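Side-chain contacts in beta-lactamase II (Erythrobacter litoralis, PDB 6V72), which probably hydrolyses beta-lactams to substituted beta-amino acids, as a zinc-dependent enzyme of the class B metallo-beta-lactamase family: residues A[66-69]-A[73-76]; A[114-119]-A[147-152]; A[136-139]-A[145-148]; A[157-162]-A[213-218]. All blocks are in the same frame, centred on the assembly; numbering follows the deposited sequence.

Contact 1: A[66-69]-A[73-76]. With CA (calcium ion), chain C.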
loop_
_atom_site.group_PDB
_atom_site.type_symbol
_atom_site.label_atom_id
_atom_site.label_comp_id
_atom_site.label_asym_id
_atom_site.label_seq_id
_atom_site.Cartn_x
_atom_site.Cartn_y
_atom_site.Cartn_z
ATOM N N ASP A 66 17.620 14.697 -1.823
ATOM C CA ASP A 66 16.384 14.482 -2.581
ATOM C C ASP A 66 15.837 15.749 -3.232
ATOM O O ASP A 66 16.004 16.872 -2.733
ATOM C CB ASP A 66 15.316 13.796 -1.716
ATOM C CG ASP A 66 15.588 12.303 -1.575
ATOM O OD1 ASP A 66 16.184 11.738 -2.520
ATOM O OD2 ASP A 66 15.224 11.690 -0.550
ATOM N N THR A 67 15.198 15.564 -4.378
ATOM C CA THR A 67 14.520 16.659 -5.041
ATOM C C THR A 67 13.124 16.843 -4.444
ATOM O O THR A 67 12.657 16.048 -3.619
ATOM C CB THR A 67 14.422 16.401 -6.543
ATOM O OG1 THR A 67 13.537 15.307 -6.783
ATOM C CG2 THR A 67 15.802 16.105 -7.161
ATOM N N ALA A 68 12.458 17.917 -4.856
ATOM C CA ALA A 68 11.039 18.075 -4.571
ATOM C C ALA A 68 10.222 17.236 -5.546
ATOM O O ALA A 68 10.768 16.521 -6.384
ATOM C CB ALA A 68 10.645 19.545 -4.657
ATOM N N TRP A 69 8.890 17.324 -5.440
ATOM C CA TRP A 69 8.035 16.576 -6.355
ATOM C C TRP A 69 8.274 16.982 -7.802
ATOM O O TRP A 69 8.200 16.145 -8.708
ATOM C CB TRP A 69 6.563 16.795 -6.027
ATOM C CG TRP A 69 6.005 16.082 -4.822
ATOM C CD1 TRP A 69 5.598 16.658 -3.655
ATOM C CD2 TRP A 69 5.703 14.683 -4.698
ATOM N NE1 TRP A 69 5.087 15.715 -2.806
ATOM C CE2 TRP A 69 5.136 14.492 -3.417
ATOM C CE3 TRP A 69 5.863 13.578 -5.535
ATOM C CZ2 TRP A 69 4.739 13.241 -2.955
ATOM C CZ3 TRP A 69 5.456 12.337 -5.074
ATOM C CH2 TRP A 69 4.913 12.182 -3.797
ATOM N N GLN A 73 9.499 23.095 -8.302
ATOM C CA GLN A 73 9.763 23.170 -6.875
ATOM C C GLN A 73 11.245 22.983 -6.593
ATOM O O GLN A 73 11.800 23.619 -5.685
ATOM C CB GLN A 73 8.950 22.111 -6.129
ATOM C CG GLN A 73 7.454 22.372 -6.074
ATOM C CD GLN A 73 6.680 21.098 -5.777
ATOM O OE1 GLN A 73 7.243 20.001 -5.766
ATOM N NE2 GLN A 73 5.384 21.238 -5.516
ATOM N N THR A 74 11.887 22.073 -7.323
ATOM C CA THR A 74 13.304 21.840 -7.092
ATOM C C THR A 74 14.104 23.094 -7.425
ATOM O O THR A 74 15.041 23.457 -6.704
ATOM C CB THR A 74 13.765 20.632 -7.909
ATOM O OG1 THR A 74 13.006 19.488 -7.483
ATOM C CG2 THR A 74 15.231 20.334 -7.672
ATOM N N GLU A 75 13.701 23.802 -8.480
ATOM C CA GLU A 75 14.335 25.079 -8.803
ATOM C C GLU A 75 14.195 26.065 -7.644
ATOM O O GLU A 75 15.117 26.849 -7.362
ATOM C CB GLU A 75 13.712 25.663 -10.087
ATOM C CG GLU A 75 14.072 24.898 -11.343
ATOM C CD GLU A 75 13.139 25.183 -12.524
ATOM O OE1 GLU A 75 12.269 26.068 -12.426
ATOM O OE2 GLU A 75 13.256 24.490 -13.547
ATOM N N GLN A 76 13.054 26.035 -6.949
ATOM C CA GLN A 76 12.879 26.951 -5.825
ATOM C C GLN A 76 13.802 26.603 -4.669
ATOM O O GLN A 76 14.315 27.503 -4.000
ATOM C CB GLN A 76 11.417 26.976 -5.381
ATOM C CG GLN A 76 10.556 27.659 -6.432
ATOM C CD GLN A 76 9.085 27.725 -6.089
ATOM O OE1 GLN A 76 8.576 26.926 -5.311
ATOM N NE2 GLN A 76 8.385 28.697 -6.692
HETATM CA CA CA C . 10.973 28.047 -12.339
HETATM O O HOH W 1 10.738 27.540 -10.020
HETATM O O HOH W 2 13.047 29.086 -12.177
#

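Contact 2: A[114-119]-A[147-152]. With CA (calcium ion), chain D.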
loop_
_atom_site.group_PDB
_atom_site.type_symbol
_atom_site.label_atom_id
_atom_site.label_comp_id
_atom_site.label_asym_id
_atom_site.label_seq_id
_atom_site.Cartn_x
_atom_site.Cartn_y
_atom_site.Cartn_z
ATOM N N ALA A 114 26.293 18.604 -9.010
ATOM C CA ALA A 114 26.786 17.233 -9.043
ATOM C C ALA A 114 25.833 16.330 -8.272
ATOM O O ALA A 114 25.670 16.490 -7.062
ATOM C CB ALA A 114 28.178 17.154 -8.420
ATOM N N THR A 115 25.262 15.353 -8.951
ATOM C CA THR A 115 24.215 14.508 -8.403
ATOM C C THR A 115 24.745 13.100 -8.173
ATOM O O THR A 115 25.508 12.584 -8.993
ATOM C CB THR A 115 23.039 14.470 -9.364
ATOM O OG1 THR A 115 23.544 14.195 -10.686
ATOM C CG2 THR A 115 22.353 15.832 -9.375
ATOM N N TRP A 116 24.329 12.491 -7.062
ATOM C CA TRP A 116 24.839 11.210 -6.594
ATOM C C TRP A 116 23.689 10.255 -6.330
ATOM O O TRP A 116 22.653 10.664 -5.801
ATOM C CB TRP A 116 25.644 11.404 -5.283
ATOM C CG TRP A 116 26.929 12.110 -5.517
ATOM C CD1 TRP A 116 27.134 13.459 -5.553
ATOM C CD2 TRP A 116 28.186 11.498 -5.806
ATOM N NE1 TRP A 116 28.455 13.724 -5.827
ATOM C CE2 TRP A 116 29.123 12.537 -5.991
ATOM C CE3 TRP A 116 28.612 10.170 -5.924
ATOM C CZ2 TRP A 116 30.460 12.291 -6.281
ATOM C CZ3 TRP A 116 29.937 9.930 -6.215
ATOM C CH2 TRP A 116 30.848 10.985 -6.391
ATOM N N ALA A 117 23.883 8.977 -6.668
ATOM C CA ALA A 117 22.883 7.957 -6.391
ATOM C C ALA A 117 23.563 6.610 -6.222
ATOM O O ALA A 117 24.706 6.416 -6.650
ATOM C CB ALA A 117 21.829 7.845 -7.500
ATOM N N HIS A 118 22.831 5.676 -5.595
ATOM C CA HIS A 118 23.243 4.280 -5.603
ATOM C C HIS A 118 23.521 3.839 -7.044
ATOM O O HIS A 118 22.756 4.192 -7.951
ATOM C CB HIS A 118 22.139 3.420 -4.979
ATOM C CG HIS A 118 22.554 2.002 -4.733
ATOM N ND1 HIS A 118 22.744 1.090 -5.752
ATOM C CD2 HIS A 118 22.835 1.346 -3.577
ATOM C CE1 HIS A 118 23.130 -0.063 -5.233
ATOM N NE2 HIS A 118 23.185 0.063 -3.918
ATOM N N PRO A 119 24.580 3.048 -7.296
ATOM C CA PRO A 119 24.935 2.722 -8.692
ATOM C C PRO A 119 23.869 1.962 -9.446
ATOM O O PRO A 119 23.851 2.016 -10.686
ATOM C CB PRO A 119 26.208 1.868 -8.560
ATOM C CG PRO A 119 26.326 1.533 -7.129
ATOM C CD PRO A 119 25.593 2.573 -6.345
ATOM N N GLY A 147 35.156 6.961 -0.689
ATOM C CA GLY A 147 35.562 7.649 -1.890
ATOM C C GLY A 147 34.933 9.017 -2.065
ATOM O O GLY A 147 34.647 9.748 -1.097
ATOM N N GLU A 148 34.724 9.374 -3.346
ATOM C CA GLU A 148 34.279 10.717 -3.695
ATOM C C GLU A 148 32.907 11.048 -3.108
ATOM O O GLU A 148 32.662 12.196 -2.718
ATOM C CB GLU A 148 34.261 10.882 -5.213
ATOM C CG GLU A 148 35.613 11.170 -5.812
ATOM C CD GLU A 148 36.203 12.494 -5.342
ATOM O OE1 GLU A 148 35.430 13.412 -4.973
ATOM O OE2 GLU A 148 37.443 12.617 -5.348
ATOM N N ALA A 149 31.994 10.069 -3.052
ATOM C CA ALA A 149 30.683 10.344 -2.467
ATOM C C ALA A 149 30.820 10.752 -1.001
ATOM O O ALA A 149 30.196 11.715 -0.543
ATOM C CB ALA A 149 29.768 9.118 -2.592
ATOM N N ALA A 150 31.640 10.028 -0.245
ATOM C CA ALA A 150 31.804 10.344 1.166
ATOM C C ALA A 150 32.441 11.709 1.361
ATOM O O ALA A 150 32.022 12.468 2.240
ATOM C CB ALA A 150 32.641 9.260 1.842
ATOM N N GLN A 151 33.447 12.044 0.538
ATOM C CA GLN A 151 34.073 13.363 0.636
ATOM C C GLN A 151 33.112 14.462 0.220
ATOM O O GLN A 151 33.031 15.510 0.877
ATOM C CB GLN A 151 35.317 13.414 -0.244
ATOM C CG GLN A 151 36.157 14.680 -0.076
ATOM C CD GLN A 151 37.332 14.708 -1.042
ATOM O OE1 GLN A 151 37.149 14.657 -2.250
ATOM N NE2 GLN A 151 38.534 14.772 -0.513
ATOM N N SER A 152 32.395 14.249 -0.880
ATOM C CA SER A 152 31.614 15.316 -1.492
ATOM C C SER A 152 30.330 15.614 -0.747
ATOM O O SER A 152 29.809 16.729 -0.855
ATOM C CB SER A 152 31.267 14.961 -2.939
ATOM O OG SER A 152 32.443 14.708 -3.703
HETATM CA CA CA D . 37.044 15.204 -4.555
HETATM O O HOH W 3 34.858 16.075 -3.777
#

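Contact 3: A[136-139]-A[145-148]. With CA (calcium ion), chain D.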
loop_
_atom_site.group_PDB
_atom_site.type_symbol
_atom_site.label_atom_id
_atom_site.label_comp_id
_atom_site.label_asym_id
_atom_site.label_seq_id
_atom_site.Cartn_x
_atom_site.Cartn_y
_atom_site.Cartn_z
ATOM N N ALA A 136 27.885 7.752 -9.431
ATOM C CA ALA A 136 27.510 6.547 -8.705
ATOM C C ALA A 136 28.296 6.452 -7.402
ATOM O O ALA A 136 29.535 6.463 -7.416
ATOM C CB ALA A 136 27.797 5.316 -9.559
ATOM N N ILE A 137 27.572 6.306 -6.286
ATOM C CA ILE A 137 28.220 6.165 -4.981
ATOM C C ILE A 137 28.987 4.852 -4.918
ATOM O O ILE A 137 28.489 3.795 -5.336
ATOM C CB ILE A 137 27.164 6.228 -3.866
ATOM C CG1 ILE A 137 26.410 7.558 -3.884
ATOM C CG2 ILE A 137 27.776 5.949 -2.488
ATOM C CD1 ILE A 137 25.068 7.501 -3.082
ATOM N N THR A 138 30.191 4.902 -4.360
ATOM C CA THR A 138 30.910 3.685 -3.993
ATOM C C THR A 138 30.543 3.317 -2.561
ATOM O O THR A 138 30.848 4.069 -1.626
ATOM C CB THR A 138 32.423 3.860 -4.131
ATOM O OG1 THR A 138 32.860 4.947 -3.298
ATOM C CG2 THR A 138 32.775 4.166 -5.564
ATOM N N PHE A 139 29.916 2.144 -2.388
ATOM C CA PHE A 139 29.543 1.643 -1.073
ATOM C C PHE A 139 30.463 0.491 -0.697
ATOM O O PHE A 139 30.752 -0.378 -1.527
ATOM C CB PHE A 139 28.095 1.150 -1.037
ATOM C CG PHE A 139 27.072 2.252 -0.938
ATOM C CD1 PHE A 139 26.979 3.020 0.208
ATOM C CD2 PHE A 139 26.211 2.527 -1.998
ATOM C CE1 PHE A 139 26.051 4.033 0.326
ATOM C CE2 PHE A 139 25.260 3.548 -1.897
ATOM C CZ PHE A 139 25.174 4.307 -0.725
ATOM N N ALA A 145 29.258 4.564 2.545
ATOM C CA ALA A 145 29.881 5.198 1.397
ATOM C C ALA A 145 31.359 5.452 1.658
ATOM O O ALA A 145 31.805 5.654 2.797
ATOM C CB ALA A 145 29.180 6.518 1.057
ATOM N N THR A 146 32.127 5.449 0.576
ATOM C CA THR A 146 33.548 5.758 0.646
ATOM C C THR A 146 33.884 6.632 -0.548
ATOM O O THR A 146 33.002 7.031 -1.314
ATOM C CB THR A 146 34.400 4.484 0.631
ATOM O OG1 THR A 146 35.815 4.829 0.744
ATOM C CG2 THR A 146 34.108 3.685 -0.663
ATOM N N GLY A 147 35.156 6.961 -0.689
ATOM C CA GLY A 147 35.562 7.649 -1.890
ATOM C C GLY A 147 34.933 9.017 -2.065
ATOM O O GLY A 147 34.647 9.748 -1.097
ATOM N N GLU A 148 34.724 9.374 -3.346
ATOM C CA GLU A 148 34.279 10.717 -3.695
ATOM C C GLU A 148 32.907 11.048 -3.108
ATOM O O GLU A 148 32.662 12.196 -2.718
ATOM C CB GLU A 148 34.261 10.882 -5.213
ATOM C CG GLU A 148 35.613 11.170 -5.812
ATOM C CD GLU A 148 36.203 12.494 -5.342
ATOM O OE1 GLU A 148 35.430 13.412 -4.973
ATOM O OE2 GLU A 148 37.443 12.617 -5.348
HETATM CA CA CA D . 37.044 15.204 -4.555
HETATM O O HOH W 4 31.933 7.440 -4.153
HETATM O O HOH W 3 34.858 16.075 -3.777
#

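Contact 4: A[157-162]-A[213-218]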
loop_
_atom_site.group_PDB
_atom_site.type_symbol
_atom_site.label_atom_id
_atom_site.label_comp_id
_atom_site.label_asym_id
_atom_site.label_seq_id
_atom_site.Cartn_x
_atom_site.Cartn_y
_atom_site.Cartn_z
ATOM N N ARG A 157 26.517 11.240 6.263
ATOM C CA ARG A 157 27.065 9.896 6.153
ATOM C C ARG A 157 26.051 9.051 5.404
ATOM O O ARG A 157 24.899 8.925 5.835
ATOM C CB ARG A 157 27.379 9.322 7.529
ATOM C CG ARG A 157 28.429 10.147 8.275
ATOM C CD ARG A 157 29.771 10.161 7.569
ATOM N NE ARG A 157 30.819 10.639 8.471
ATOM C CZ ARG A 157 31.498 11.776 8.317
ATOM N NH1 ARG A 157 32.404 12.116 9.216
ATOM N NH2 ARG A 157 31.297 12.560 7.265
ATOM N N LEU A 158 26.463 8.512 4.267
ATOM C CA LEU A 158 25.570 7.753 3.393
ATOM C C LEU A 158 25.646 6.263 3.704
ATOM O O LEU A 158 26.744 5.703 3.778
ATOM C CB LEU A 158 25.965 7.961 1.936
ATOM C CG LEU A 158 25.521 9.219 1.220
ATOM C CD1 LEU A 158 25.651 10.454 2.044
ATOM C CD2 LEU A 158 26.371 9.301 -0.035
ATOM N N TYR A 159 24.485 5.620 3.841
ATOM C CA TYR A 159 24.408 4.228 4.262
ATOM C C TYR A 159 23.401 3.473 3.402
ATOM O O TYR A 159 22.234 3.878 3.303
ATOM C CB TYR A 159 24.002 4.134 5.744
ATOM C CG TYR A 159 23.981 2.704 6.232
ATOM C CD1 TYR A 159 25.159 1.998 6.421
ATOM C CD2 TYR A 159 22.775 2.055 6.494
ATOM C CE1 TYR A 159 25.138 0.687 6.857
ATOM C CE2 TYR A 159 22.740 0.759 6.924
ATOM C CZ TYR A 159 23.915 0.069 7.110
ATOM O OH TYR A 159 23.871 -1.249 7.559
ATOM N N TYR A 160 23.845 2.366 2.809
ATOM C CA TYR A 160 22.954 1.492 2.052
ATOM C C TYR A 160 22.551 0.351 2.966
ATOM O O TYR A 160 23.411 -0.474 3.317
ATOM C CB TYR A 160 23.650 0.943 0.800
ATOM C CG TYR A 160 22.821 -0.105 0.095
ATOM C CD1 TYR A 160 21.495 0.149 -0.262
ATOM C CD2 TYR A 160 23.351 -1.353 -0.192
ATOM C CE1 TYR A 160 20.738 -0.803 -0.898
ATOM C CE2 TYR A 160 22.584 -2.318 -0.827
ATOM C CZ TYR A 160 21.274 -2.034 -1.174
ATOM O OH TYR A 160 20.493 -2.991 -1.808
ATOM N N PRO A 161 21.281 0.261 3.391
ATOM C CA PRO A 161 20.888 -0.760 4.372
ATOM C C PRO A 161 20.501 -2.090 3.762
ATOM O O PRO A 161 20.297 -3.051 4.514
ATOM C CB PRO A 161 19.670 -0.120 5.048
ATOM C CG PRO A 161 18.981 0.631 3.894
ATOM C CD PRO A 161 20.186 1.218 3.112
ATOM N N GLY A 162 20.380 -2.178 2.445
ATOM C CA GLY A 162 19.782 -3.326 1.795
ATOM C C GLY A 162 18.434 -2.969 1.200
ATOM O O GLY A 162 17.899 -1.876 1.399
ATOM N N ALA A 213 18.784 1.076 11.621
ATOM C CA ALA A 213 18.737 1.413 13.045
ATOM C C ALA A 213 20.104 1.248 13.698
ATOM O O ALA A 213 20.481 2.040 14.570
ATOM C CB ALA A 213 17.703 0.537 13.751
ATOM N N ALA A 214 20.864 0.229 13.282
ATOM C CA ALA A 214 22.181 -0.020 13.856
ATOM C C ALA A 214 23.250 0.898 13.286
ATOM O O ALA A 214 24.257 1.154 13.957
ATOM C CB ALA A 214 22.591 -1.477 13.615
ATOM N N ALA A 215 23.060 1.364 12.052
ATOM C CA ALA A 215 23.998 2.294 11.439
ATOM C C ALA A 215 23.961 3.649 12.126
ATOM O O ALA A 215 24.991 4.333 12.235
ATOM C CB ALA A 215 23.665 2.454 9.951
ATOM N N PHE A 216 22.770 4.068 12.562
ATOM C CA PHE A 216 22.564 5.349 13.234
ATOM C C PHE A 216 21.902 5.074 14.575
ATOM O O PHE A 216 20.723 5.394 14.775
ATOM C CB PHE A 216 21.720 6.285 12.371
ATOM C CG PHE A 216 22.321 6.534 11.011
ATOM C CD1 PHE A 216 23.496 7.263 10.885
ATOM C CD2 PHE A 216 21.731 6.007 9.865
ATOM C CE1 PHE A 216 24.078 7.473 9.646
ATOM C CE2 PHE A 216 22.295 6.212 8.623
ATOM C CZ PHE A 216 23.477 6.946 8.512
ATOM N N PRO A 217 22.646 4.488 15.520
ATOM C CA PRO A 217 22.010 3.930 16.727
ATOM C C PRO A 217 21.621 4.952 17.770
ATOM O O PRO A 217 20.805 4.628 18.639
ATOM C CB PRO A 217 23.083 2.977 17.283
ATOM C CG PRO A 217 24.396 3.610 16.856
ATOM C CD PRO A 217 24.100 4.214 15.476
ATOM N N ASP A 218 22.167 6.163 17.722
ATOM C CA ASP A 218 21.950 7.134 18.787
ATOM C C ASP A 218 21.023 8.268 18.381
ATOM O O ASP A 218 20.525 8.979 19.261
ATOM C CB ASP A 218 23.295 7.716 19.256
ATOM C CG ASP A 218 24.263 6.637 19.719
ATOM O OD1 ASP A 218 23.827 5.746 20.471
ATOM O OD2 ASP A 218 25.453 6.663 19.326
#

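Contact 1: A[66-69]-A[73-76]
Gln-73, Thr-74 and Ala-68 bury the most surface where the loop 66-69 folds back on the helix it leads into. The methyl of Ala-68 points at that helix and meets the first side-chain carbon of Gln-73, with CB of Ala-68 3.4 Å from CB of Gln-73. Beyond CG the Gln-73 chain runs extended, which carries its amide past Ala-68 to Trp-69: OE1 of Gln-73 lies 3.3 Å from CB of Trp-69, while NE2 is hydrogen-bonded to Glu-24. Thr-74 makes the polar link. Its OG1 accepts a bent hydrogen bond from the backbone N of Ala-68 (3.1 Å, 139° at the hydrogen) and also bonds the carbonyl O of Thr-70, so one hydroxyl ties both the loop and the preceding turn. With chi1 at -60° that hydroxyl stands beside its own backbone N, facing the loop, and CB of Thr-67 comes within 3.5 Å of it. Thr-67 in turn donates from OG1 to the carbonyl O of Ala-68 at 3.0 Å. The contact is thus a strand-to-helix connection: it joins the end of strand 61-65 to helix 71-84, with strand 34-41 packed against Ala-68, Trp-69 and Gln-73, and helix 105-110 against Thr-67 and Thr-74.

Contact 2: A[114-119]-A[147-152]
Trp-116 of strand 114-117 lays its indole against Ala-149 and Glu-148 in the first turn of helix 147-152. Its CB leaves the strand in the direction of the helix, and chi2 of 86° turns the indole across that bond, so that the six-membered ring is offered broadside to the helix backbone. The inner corner of that ring comes first: CE3 of Trp-116 packs on the methyl of Ala-149, CE3 to CB 3.7 Å, and CZ3 rests on the same methyl. Over one face of the indole lies CA of Ala-149, 3.8 Å above the plane and displaced toward the rim. The helix therefore presents backbone as well as side chain to the ring. This is a sheet-to-helix contact within the layered alpha-beta/beta-alpha fold of metallo-beta-lactamases. Strand 114-117 lies inside the larger sheet, between 89-93 and 135-139, and the helix passes it at 10.2 Å, axis to axis, with 119° between their directions. Further out, CH2 of Trp-116 is 3.6 Å from CB of Glu-148 and equally close to the backbone N of Ala-149. CZ2, the six-ring carbon next to the fusion at CE2, approaches OG of Ser-152 at 4.1 Å. That hydroxyl is committed to the helix: OG of Ser-152 donates to the carbonyl O of Glu-148 at 2.7 Å, from the opposite face of the carbonyl plane to the backbone N of Ser-152. Glu-148 bends at chi2 and takes its carboxylate past the indole, the two planes 22° apart, to hold a calcium ion through both oxygens. OE1 of Gln-151 binds the same calcium ion at 2.4 Å, and a calcium-bound water donates to OG of Ser-152.

Contact 3: A[136-139]-A[145-148]
A water molecule sits between Thr-138 and Thr-146 in this short hairpin, taking up the separation between two backbone groups that do not meet directly. It accepts from the backbone N of Thr-138 at 3.1 Å and donates to the carbonyl O of Thr-146. On the other side of the pair the join is direct: the backbone N of Thr-146 donates to the carbonyl O of Thr-138 at 2.9 Å, with 155° at the hydrogen. The same oxygen also receives a CA-H...O contact from Ala-145. The two threonine side chains share one face of the hairpin. With chi1 at 58° OG1 of Thr-138 sits between its own backbone N and carbonyl carbon, turned to Thr-146, 2.9 Å from O and 3.2 Å from CG2 of Thr-146. Phe-139 and Ala-145, an antiparallel non-hydrogen-bonded pair, occupy the other face with their CA atoms 4.3 Å apart. CD1 of Phe-139 comes within 3.6 Å of the backbone N of Ala-145. Ile-137 joins this apolar cluster by its CG2 branch, 3.9 Å from CB of Ala-145 and over the centre of the Phe-139 ring. The chemistry implies an asymmetric attachment of strand 145-146: a surface-facing pair of threonines whose backbones are bridged by water, an apolar face turned to Leu-158, and one well-formed direct backbone bond.

Contact 4: A[157-162]-A[213-218]
Ala-215, at the end of helix 205-215, sets its methyl over the ring of Tyr-159. CB of Ala-215 stands 3.5 Å from the centroid of the Tyr-159 ring and only 7° off its normal, and all six ring carbons lie at nearly even distances from it, which is the geometry of a centred CH-pi contact. With CG anti to the backbone N (chi1 -177°) the Tyr-159 ring is carried out from the strand to the helix end, and chi2 of 71° turns its face to the methyl. Next comes Phe-216, the first residue to leave helical backbone angles. Its ring reaches back to the strand and brings CE2 to 3.9 Å from CB of Tyr-159. The carbonyl of Arg-157 approaches the same ring at its edge, near the plane, with O of Arg-157 3.6 Å from CZ of Phe-216. One aromatic side chain thus spans two strand residues, at a backbone oxygen and a methylene. Trp-144 joins the cluster, its ring meeting those of Tyr-159 and Phe-216 and lying against Ala-215. Within the fold, the contact fastens the C-terminal end of helix 205-215 to strand 157-159, an outermost strand of the four-stranded sheet beside strand 171-174; Asn-211 of that helix adds a hydrogen bond to Pro-161.

Overall arrangement
Contacts 2 and 3 form one unit: their centres are about 5 Å apart, they share Gly-147 and Glu-148 with the calcium ion, and strands 114-117 and 135-139 are neighbours in the larger sheet. Contact 4 joins this unit through the backbone, where N of Ala-145 lies 3.0 Å from O of Leu-158, linking the edges of the two sheets. Contact 1 stands apart, its centre about 19 Å from that of contact 2 and about 25 Å from that of contact 4, and carries Glu-75, a ligand of a different calcium ion. It is nonetheless close to the zinc site, which holds no metal in this chain: the side chain of Trp-69 is about 4 Å from that of His-226, whereas the side chain of Ile-137 in contact 3 is about 11 Å from that of His-96.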